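Long-range contacts in Nsp15 (Middle East respiratory syndrome-related coronavirus, PDB 5YVD), which probably cleaves viral RNA at uridylates, as an endoribonuclease of the coronavirus EndoU family that assembles into a hexamer: residues Pro202-Phe210 against Asp293-Met301; Thr322-Cys330 against Gln334-Arg341. All blocks are in the same frame, centred on the assembly; numbering follows the deposited sequence.

Overall arrangement
Both contacts lie in the uridylate-specific endoribonuclease region at the C-terminal end of the chain, and their centres are about 18 Å apart. Contact 1 comes first: it brings the start of helix 205-212 against the start of helix 296-304, across 82 intervening residues. Contact 2 follows in series as the hairpin of strands 322-331 and 334-340, two of the three strands of an antiparallel sheet. The helix 296-304 faces both ways: L296 and V300 meet helix 205-212, while F299 packs on F338 of the hairpin, with CE1 of F299 3.8 Å from CE1 of F338. Contact 1 thus joins two helices, and contact 2 supplies the sheet against which one of them rests.

Contact 1 (Pro202-Phe210 against Asp293-Met301); sequences PLSDMEKDF and DLKLDDFVM
E207, at the start of helix 205-212, reaches across to the first turn of helix 296-304. Its carboxylate atom OE2 takes the backbone N-H of L296, 2.7 Å from OE2 to N; the donor lies 41° out of the carboxylate plane and the bond is bent. E207 suits this place because glutamate is long enough to reach a main-chain N-H in the first turn of a neighbouring helix, where the helix dipole would probably stabilise its charge. A bend at chi2 (-149°) turns the carboxylate toward it. Beside it, OG of S204 lies against OD2 of D297; the modelled 2.4 Å between them is doubtfully short, though a hydrogen bond is likely.

Next to these polar groups the contact is apolar. M206 suits it because a flexible, unbranched chain can lie across L296 and still reach V300: its SD is 3.6 Å from CG of L296, and SD of M206 meets CG2 of V300 at 3.7 Å. The branched L296 also puts CD2 3.8 Å from CB of F210, crossing it at about a right angle. Before the helices begin, the aliphatic part of K295 crosses L203, with CD of K295 3.5 Å from CB of L203.

Further out, S204 is the N-cap of its own helix: OG accepts the N-H of E207, 3.1 Å from OG to N, in a nearly straight bond that holds the main chain of E207. The carboxylate is positioned by R195, whose NH1 makes a salt bridge with OE1, and by a weak bond from N of L203 to OE1. F218 of helix 215-221 touches M206 and L296. The segment axes come within 9.6 Å at 100°, a nearly perpendicular packing of two helix starts inside the EndoU domain, joined by a buried glutamate bonded to a first-turn N-H.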
loop_
_atom_site.group_PDB
_atom_site.type_symbol
_atom_site.label_atom_id
_atom_site.label_comp_id
_atom_site.label_asym_id
_atom_site.label_seq_id
_atom_site.Cartn_x
_atom_site.Cartn_y
_atom_site.Cartn_z
ATOM N N PRO A 202 21.600 28.204 -27.113
ATOM C CA PRO A 202 21.087 29.099 -28.133
ATOM C C PRO A 202 21.294 28.500 -29.508
ATOM O O PRO A 202 22.175 27.671 -29.688
ATOM C CB PRO A 202 21.915 30.377 -27.944
ATOM C CG PRO A 202 23.178 29.916 -27.337
ATOM C CD PRO A 202 22.796 28.760 -26.448
ATOM N N LEU A 203 20.469 28.913 -30.452
ATOM C CA LEU A 203 20.415 28.275 -31.745
ATOM C C LEU A 203 20.626 29.247 -32.899
ATOM O O LEU A 203 20.650 28.826 -34.039
ATOM C CB LEU A 203 19.059 27.586 -31.908
ATOM C CG LEU A 203 18.803 26.331 -31.078
ATOM C CD1 LEU A 203 17.317 25.979 -31.098
ATOM C CD2 LEU A 203 19.655 25.166 -31.578
ATOM N N SER A 204 20.795 30.536 -32.603
ATOM C CA SER A 204 20.956 31.564 -33.624
ATOM C C SER A 204 21.674 32.774 -33.021
ATOM O O SER A 204 21.829 32.874 -31.811
ATOM C CB SER A 204 19.587 31.998 -34.131
ATOM O OG SER A 204 18.974 32.870 -33.187
ATOM N N ASP A 205 22.086 33.711 -33.857
ATOM C CA ASP A 205 22.767 34.902 -33.368
ATOM C C ASP A 205 21.863 35.772 -32.502
ATOM O O ASP A 205 22.277 36.313 -31.472
ATOM C CB ASP A 205 23.292 35.713 -34.543
ATOM C CG ASP A 205 24.616 35.212 -35.037
ATOM O OD1 ASP A 205 25.382 34.641 -34.227
ATOM O OD2 ASP A 205 24.877 35.402 -36.241
ATOM N N MET A 206 20.623 35.909 -32.930
ATOM C CA MET A 206 19.634 36.622 -32.143
ATOM C C MET A 206 19.498 35.985 -30.751
ATOM O O MET A 206 19.530 36.693 -29.745
ATOM C CB MET A 206 18.296 36.653 -32.869
ATOM C CG MET A 206 17.361 37.721 -32.357
ATOM S SD MET A 206 15.661 37.398 -32.871
ATOM C CE MET A 206 15.657 38.189 -34.475
ATOM N N GLU A 207 19.381 34.661 -30.677
ATOM C CA GLU A 207 19.244 34.009 -29.364
ATOM C C GLU A 207 20.450 34.302 -28.461
ATOM O O GLU A 207 20.283 34.546 -27.271
ATOM C CB GLU A 207 18.978 32.498 -29.507
ATOM C CG GLU A 207 17.624 32.205 -30.160
ATOM C CD GLU A 207 16.942 30.903 -29.718
ATOM O OE1 GLU A 207 17.612 29.835 -29.636
ATOM O OE2 GLU A 207 15.706 30.952 -29.483
ATOM N N LYS A 208 21.653 34.324 -29.035
ATOM C CA LYS A 208 22.870 34.590 -28.251
ATOM C C LYS A 208 22.890 36.001 -27.690
ATOM O O LYS A 208 23.225 36.213 -26.507
ATOM C CB LYS A 208 24.134 34.376 -29.088
ATOM C CG LYS A 208 24.408 32.922 -29.463
ATOM C CD LYS A 208 25.718 32.803 -30.245
ATOM C CE LYS A 208 25.729 31.609 -31.183
ATOM N NZ LYS A 208 26.568 30.530 -30.601
ATOM N N ASP A 209 22.557 36.965 -28.545
ATOM C CA ASP A 209 22.544 38.336 -28.108
ATOM C C ASP A 209 21.508 38.446 -26.982
ATOM O O ASP A 209 21.749 39.079 -25.948
ATOM C CB ASP A 209 22.214 39.285 -29.274
ATOM C CG ASP A 209 23.376 39.452 -30.267
ATOM O OD1 ASP A 209 24.516 38.998 -30.002
ATOM O OD2 ASP A 209 23.140 40.074 -31.319
ATOM N N PHE A 210 20.373 37.778 -27.167
ATOM C CA PHE A 210 19.310 37.876 -26.216
ATOM C C PHE A 210 19.795 37.505 -24.826
ATOM O O PHE A 210 19.486 38.192 -23.839
ATOM C CB PHE A 210 18.113 37.014 -26.602
ATOM C CG PHE A 210 16.961 37.149 -25.641
ATOM C CD1 PHE A 210 16.083 38.207 -25.732
ATOM C CD2 PHE A 210 16.780 36.238 -24.615
ATOM C CE1 PHE A 210 15.017 38.341 -24.836
ATOM C CE2 PHE A 210 15.733 36.358 -23.727
ATOM C CZ PHE A 210 14.842 37.413 -23.837
ATOM N N ASP A 293 8.625 27.260 -26.275
ATOM C CA ASP A 293 10.039 27.339 -26.597
ATOM C C ASP A 293 10.210 27.386 -28.111
ATOM O O ASP A 293 10.540 26.390 -28.743
ATOM C CB ASP A 293 10.771 26.138 -26.002
ATOM C CG ASP A 293 12.217 26.079 -26.402
ATOM O OD1 ASP A 293 12.792 24.986 -26.339
ATOM O OD2 ASP A 293 12.797 27.116 -26.764
ATOM N N LEU A 294 9.960 28.543 -28.697
ATOM C CA LEU A 294 10.263 28.741 -30.109
ATOM C C LEU A 294 11.663 29.299 -30.250
ATOM O O LEU A 294 12.128 30.049 -29.389
ATOM C CB LEU A 294 9.288 29.725 -30.750
ATOM C CG LEU A 294 7.840 29.264 -30.757
ATOM C CD1 LEU A 294 6.921 30.476 -30.952
ATOM C CD2 LEU A 294 7.611 28.182 -31.817
ATOM N N LYS A 295 12.319 28.938 -31.345
ATOM C CA LYS A 295 13.468 29.687 -31.823
ATOM C C LYS A 295 13.052 31.146 -31.766
ATOM O O LYS A 295 11.964 31.490 -32.224
ATOM C CB LYS A 295 13.793 29.279 -33.252
ATOM C CG LYS A 295 15.086 29.855 -33.808
ATOM C CD LYS A 295 16.270 28.945 -33.531
ATOM C CE LYS A 295 16.314 27.747 -34.474
ATOM N NZ LYS A 295 16.660 28.096 -35.880
ATOM N N LEU A 296 13.872 32.003 -31.168
ATOM C CA LEU A 296 13.457 33.396 -30.950
ATOM C C LEU A 296 13.228 34.126 -32.279
ATOM O O LEU A 296 12.292 34.912 -32.410
ATOM C CB LEU A 296 14.489 34.139 -30.116
ATOM C CG LEU A 296 14.362 35.654 -29.961
ATOM C CD1 LEU A 296 13.132 36.029 -29.153
ATOM C CD2 LEU A 296 15.619 36.185 -29.304
ATOM N N ASP A 297 14.075 33.844 -33.263
ATOM C CA ASP A 297 13.890 34.380 -34.604
ATOM C C ASP A 297 12.502 34.050 -35.151
ATOM O O ASP A 297 11.844 34.877 -35.781
ATOM C CB ASP A 297 14.924 33.804 -35.566
ATOM C CG ASP A 297 16.339 34.011 -35.101
ATOM O OD1 ASP A 297 17.005 34.880 -35.681
ATOM O OD2 ASP A 297 16.779 33.298 -34.174
ATOM N N ASP A 298 12.055 32.833 -34.920
ATOM C CA ASP A 298 10.736 32.442 -35.408
ATOM C C ASP A 298 9.597 33.206 -34.685
ATOM O O ASP A 298 8.595 33.625 -35.302
ATOM C CB ASP A 298 10.585 30.923 -35.285
ATOM C CG ASP A 298 11.530 30.167 -36.219
ATOM O OD1 ASP A 298 11.910 30.718 -37.279
ATOM O OD2 ASP A 298 11.866 29.008 -35.913
ATOM N N PHE A 299 9.760 33.395 -33.378
ATOM C CA PHE A 299 8.804 34.175 -32.600
ATOM C C PHE A 299 8.767 35.621 -33.076
ATOM O O PHE A 299 7.707 36.229 -33.149
ATOM C CB PHE A 299 9.195 34.136 -31.136
ATOM C CG PHE A 299 8.237 34.847 -30.222
ATOM C CD1 PHE A 299 7.088 34.224 -29.791
ATOM C CD2 PHE A 299 8.521 36.120 -29.750
ATOM C CE1 PHE A 299 6.227 34.854 -28.924
ATOM C CE2 PHE A 299 7.665 36.763 -28.877
ATOM C CZ PHE A 299 6.518 36.124 -28.459
ATOM N N VAL A 300 9.928 36.166 -33.407
ATOM C CA VAL A 300 9.992 37.530 -33.917
ATOM C C VAL A 300 9.303 37.631 -35.300
ATOM O O VAL A 300 8.544 38.551 -35.583
ATOM C CB VAL A 300 11.453 38.029 -33.981
ATOM C CG1 VAL A 300 11.536 39.353 -34.723
ATOM C CG2 VAL A 300 12.022 38.178 -32.584
ATOM N N MET A 301 9.562 36.660 -36.146
ATOM C CA MET A 301 8.967 36.637 -37.467
ATOM C C MET A 301 7.443 36.722 -37.362
ATOM O O MET A 301 6.811 37.501 -38.063
ATOM C CB MET A 301 9.416 35.365 -38.172
ATOM C CG MET A 301 9.191 35.294 -39.656
ATOM S SD MET A 301 10.201 33.924 -40.288
ATOM C CE MET A 301 9.321 32.463 -39.701
#

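Contact 2 (Thr322-Cys330 against Gln334-Arg341); sequences TMIEFMLWC and QVQTFYPR
A two-stranded antiparallel hairpin with a classic beta bulge joins 322-330 to 334-341. At the bulge Q336 and T337 both face W329, whose O receives N of Q336 at 2.8 Å and, more weakly, N of T337. Farther along, M327 and Y339 form a hydrogen-bonded pair, N of M327 lying 2.8 Å from O of Y339.

On one face F326 and F338 lie nearly parallel, planes 9° apart, but slid so that they barely overlap; CZ of F338 sits over the F326 ring. L328 adds CD1 3.5 Å from CD2 of F338. F326, L328 and F338, all buried, make this face apolar, as suits a core side. The other face carries M327, W329, Y339 and R341. CB of M327 makes a CH-pi contact over the Y339 ring, 3.9 Å from its centroid. Bends at chi2 and chi3 (-60° and -57°) carry SD of M327 over the centre of the R341 guanidinium, 3.6 Å above its plane, where a polarisable sulfur suits a flat cation. At the edge of that cation lies E325, its OE1 4.0 Å from NH1 of R341, beyond salt-bridge range.

Strand 322-331 is the middle strand of three, bonded on its other side to strand 312-319, where K316 makes a salt bridge with E325. On the apolar face F299 of helix 296-304 packs on F338, and P340 touches I292 in the loop before that helix.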
loop_
_atom_site.group_PDB
_atom_site.type_symbol
_atom_site.label_atom_id
_atom_site.label_comp_id
_atom_site.label_asym_id
_atom_site.label_seq_id
_atom_site.Cartn_x
_atom_site.Cartn_y
_atom_site.Cartn_z
ATOM N N THR A 322 0.450 20.734 -35.433
ATOM C CA THR A 322 -0.948 21.162 -35.144
ATOM C C THR A 322 -1.117 22.645 -35.468
ATOM O O THR A 322 -0.187 23.298 -35.964
ATOM C CB THR A 322 -1.309 21.046 -33.647
ATOM O OG1 THR A 322 -0.306 20.290 -32.966
ATOM C CG2 THR A 322 -2.692 20.418 -33.441
ATOM N N MET A 323 -2.301 23.178 -35.176
ATOM C CA MET A 323 -2.512 24.624 -35.196
ATOM C C MET A 323 -2.390 25.109 -33.780
ATOM O O MET A 323 -2.991 24.507 -32.902
ATOM C CB MET A 323 -3.899 24.993 -35.754
ATOM C CG MET A 323 -3.987 26.423 -36.277
ATOM S SD MET A 323 -3.006 26.699 -37.789
ATOM C CE MET A 323 -4.244 26.451 -39.069
ATOM N N ILE A 324 -1.618 26.178 -33.554
ATOM C CA ILE A 324 -1.520 26.814 -32.218
ATOM C C ILE A 324 -2.023 28.257 -32.221
ATOM O O ILE A 324 -1.643 29.057 -33.081
ATOM C CB ILE A 324 -0.074 26.811 -31.659
ATOM C CG1 ILE A 324 0.480 25.373 -31.600
ATOM C CG2 ILE A 324 -0.017 27.460 -30.264
ATOM C CD1 ILE A 324 -0.159 24.489 -30.546
ATOM N N GLU A 325 -2.842 28.587 -31.226
ATOM C CA GLU A 325 -3.511 29.864 -31.171
ATOM C C GLU A 325 -2.928 30.730 -30.096
ATOM O O GLU A 325 -2.602 30.253 -29.010
ATOM C CB GLU A 325 -4.993 29.675 -30.902
ATOM C CG GLU A 325 -5.696 28.928 -32.020
ATOM C CD GLU A 325 -7.197 28.878 -31.844
ATOM O OE1 GLU A 325 -7.715 29.361 -30.803
ATOM O OE2 GLU A 325 -7.845 28.348 -32.769
ATOM N N PHE A 326 -2.816 32.013 -30.405
ATOM C CA PHE A 326 -2.376 33.001 -29.455
ATOM C C PHE A 326 -3.381 34.105 -29.459
ATOM O O PHE A 326 -4.016 34.353 -30.484
ATOM C CB PHE A 326 -1.080 33.640 -29.911
ATOM C CG PHE A 326 0.052 32.682 -30.091
ATOM C CD1 PHE A 326 0.100 31.839 -31.189
ATOM C CD2 PHE A 326 1.107 32.662 -29.182
ATOM C CE1 PHE A 326 1.167 30.971 -31.359
ATOM C CE2 PHE A 326 2.170 31.793 -29.346
ATOM C CZ PHE A 326 2.202 30.946 -30.432
ATOM N N MET A 327 -3.488 34.805 -28.336
ATOM C CA MET A 327 -4.137 36.098 -28.340
ATOM C C MET A 327 -3.074 37.165 -28.595
ATOM O O MET A 327 -1.937 37.038 -28.127
ATOM C CB MET A 327 -4.833 36.334 -27.016
ATOM C CG MET A 327 -6.003 35.385 -26.782
ATOM S SD MET A 327 -7.283 35.540 -28.038
ATOM C CE MET A 327 -7.699 37.281 -27.925
ATOM N N LEU A 328 -3.442 38.179 -29.386
ATOM C CA LEU A 328 -2.632 39.374 -29.578
ATOM C C LEU A 328 -3.459 40.616 -29.286
ATOM O O LEU A 328 -4.399 40.925 -30.018
ATOM C CB LEU A 328 -2.079 39.469 -31.000
ATOM C CG LEU A 328 -1.222 40.727 -31.285
ATOM C CD1 LEU A 328 0.021 40.817 -30.389
ATOM C CD2 LEU A 328 -0.807 40.834 -32.755
ATOM N N TRP A 329 -3.087 41.332 -28.227
ATOM C CA TRP A 329 -3.742 42.578 -27.857
ATOM C C TRP A 329 -2.877 43.761 -28.257
ATOM O O TRP A 329 -1.679 43.760 -27.967
ATOM C CB TRP A 329 -3.990 42.593 -26.354
ATOM C CG TRP A 329 -4.967 41.533 -25.918
ATOM C CD1 TRP A 329 -4.726 40.184 -25.764
ATOM C CD2 TRP A 329 -6.345 41.734 -25.597
ATOM N NE1 TRP A 329 -5.873 39.546 -25.359
ATOM C CE2 TRP A 329 -6.882 40.472 -25.251
ATOM C CE3 TRP A 329 -7.181 42.858 -25.567
ATOM C CZ2 TRP A 329 -8.221 40.311 -24.875
ATOM C CZ3 TRP A 329 -8.505 42.696 -25.190
ATOM C CH2 TRP A 329 -9.014 41.433 -24.849
ATOM N N CYS A 330 -3.474 44.762 -28.915
ATOM C CA CYS A 330 -2.737 45.966 -29.339
ATOM C C CYS A 330 -3.394 47.265 -28.910
ATOM O O CYS A 330 -4.585 47.295 -28.629
ATOM C CB CYS A 330 -2.567 45.983 -30.849
ATOM S SG CYS A 330 -1.428 44.726 -31.450
ATOM N N GLN A 334 0.937 49.550 -31.253
ATOM C CA GLN A 334 1.940 48.734 -30.564
ATOM C C GLN A 334 1.274 47.499 -29.941
ATOM O O GLN A 334 0.050 47.422 -29.802
ATOM C CB GLN A 334 2.621 49.540 -29.461
ATOM C CG GLN A 334 3.407 50.748 -29.944
ATOM C CD GLN A 334 4.019 51.548 -28.796
ATOM O OE1 GLN A 334 3.352 51.880 -27.805
ATOM N NE2 GLN A 334 5.299 51.864 -28.927
ATOM N N VAL A 335 2.099 46.537 -29.574
ATOM C CA VAL A 335 1.641 45.339 -28.909
ATOM C C VAL A 335 1.501 45.661 -27.429
ATOM O O VAL A 335 2.381 46.273 -26.838
ATOM C CB VAL A 335 2.685 44.206 -29.096
ATOM C CG1 VAL A 335 2.370 42.978 -28.234
ATOM C CG2 VAL A 335 2.792 43.831 -30.565
ATOM N N GLN A 336 0.398 45.269 -26.818
ATOM C CA GLN A 336 0.313 45.343 -25.365
ATOM C C GLN A 336 0.865 44.027 -24.857
ATOM O O GLN A 336 1.841 44.022 -24.122
ATOM C CB GLN A 336 -1.122 45.527 -24.853
ATOM C CG GLN A 336 -1.884 46.743 -25.363
ATOM C CD GLN A 336 -3.384 46.616 -25.089
ATOM O OE1 GLN A 336 -4.219 46.812 -25.980
ATOM N NE2 GLN A 336 -3.726 46.246 -23.858
ATOM N N THR A 337 0.224 42.923 -25.261
ATOM C CA THR A 337 0.633 41.573 -24.892
ATOM C C THR A 337 0.347 40.541 -26.013
ATOM O O THR A 337 -0.418 40.812 -26.938
ATOM C CB THR A 337 -0.007 41.116 -23.552
ATOM O OG1 THR A 337 0.500 39.814 -23.182
ATOM C CG2 THR A 337 -1.509 41.054 -23.659
ATOM N N PHE A 338 0.993 39.371 -25.900
ATOM C CA PHE A 338 0.865 38.261 -26.845
ATOM C C PHE A 338 1.182 36.955 -26.128
ATOM O O PHE A 338 2.278 36.790 -25.582
ATOM C CB PHE A 338 1.849 38.445 -27.975
ATOM C CG PHE A 338 1.783 37.389 -29.029
ATOM C CD1 PHE A 338 2.724 36.393 -29.087
ATOM C CD2 PHE A 338 0.816 37.428 -30.001
ATOM C CE1 PHE A 338 2.693 35.434 -30.085
ATOM C CE2 PHE A 338 0.771 36.478 -31.004
ATOM C CZ PHE A 338 1.713 35.477 -31.046
ATOM N N TYR A 339 0.216 36.038 -26.110
ATOM C CA TYR A 339 0.354 34.793 -25.355
ATOM C C TYR A 339 -0.425 33.680 -26.007
ATOM O O TYR A 339 -1.389 33.954 -26.716
ATOM C CB TYR A 339 -0.142 34.974 -23.908
ATOM C CG TYR A 339 -1.585 35.399 -23.779
ATOM C CD1 TYR A 339 -2.567 34.488 -23.417
ATOM C CD2 TYR A 339 -1.970 36.709 -24.037
ATOM C CE1 TYR A 339 -3.890 34.863 -23.312
ATOM C CE2 TYR A 339 -3.287 37.101 -23.927
ATOM C CZ TYR A 339 -4.241 36.173 -23.559
ATOM O OH TYR A 339 -5.559 36.571 -23.445
ATOM N N PRO A 340 -0.037 32.420 -25.735
ATOM C CA PRO A 340 -0.802 31.260 -26.186
ATOM C C PRO A 340 -2.102 31.099 -25.411
ATOM O O PRO A 340 -2.267 31.702 -24.368
ATOM C CB PRO A 340 0.129 30.080 -25.886
ATOM C CG PRO A 340 1.465 30.674 -25.586
ATOM C CD PRO A 340 1.153 32.003 -24.978
ATOM N N ARG A 341 -3.016 30.289 -25.924
ATOM C CA ARG A 341 -4.213 29.930 -25.178
ATOM C C ARG A 341 -4.332 28.433 -25.134
ATOM O O ARG A 341 -5.088 27.921 -24.324
ATOM C CB ARG A 341 -5.460 30.549 -25.792
ATOM C CG ARG A 341 -5.286 31.046 -27.220
ATOM C CD ARG A 341 -6.615 31.425 -27.852
ATOM N NE ARG A 341 -7.506 32.087 -26.901
ATOM C CZ ARG A 341 -8.804 32.334 -27.113
ATOM N NH1 ARG A 341 -9.393 32.006 -28.271
ATOM N NH2 ARG A 341 -9.516 32.934 -26.155
#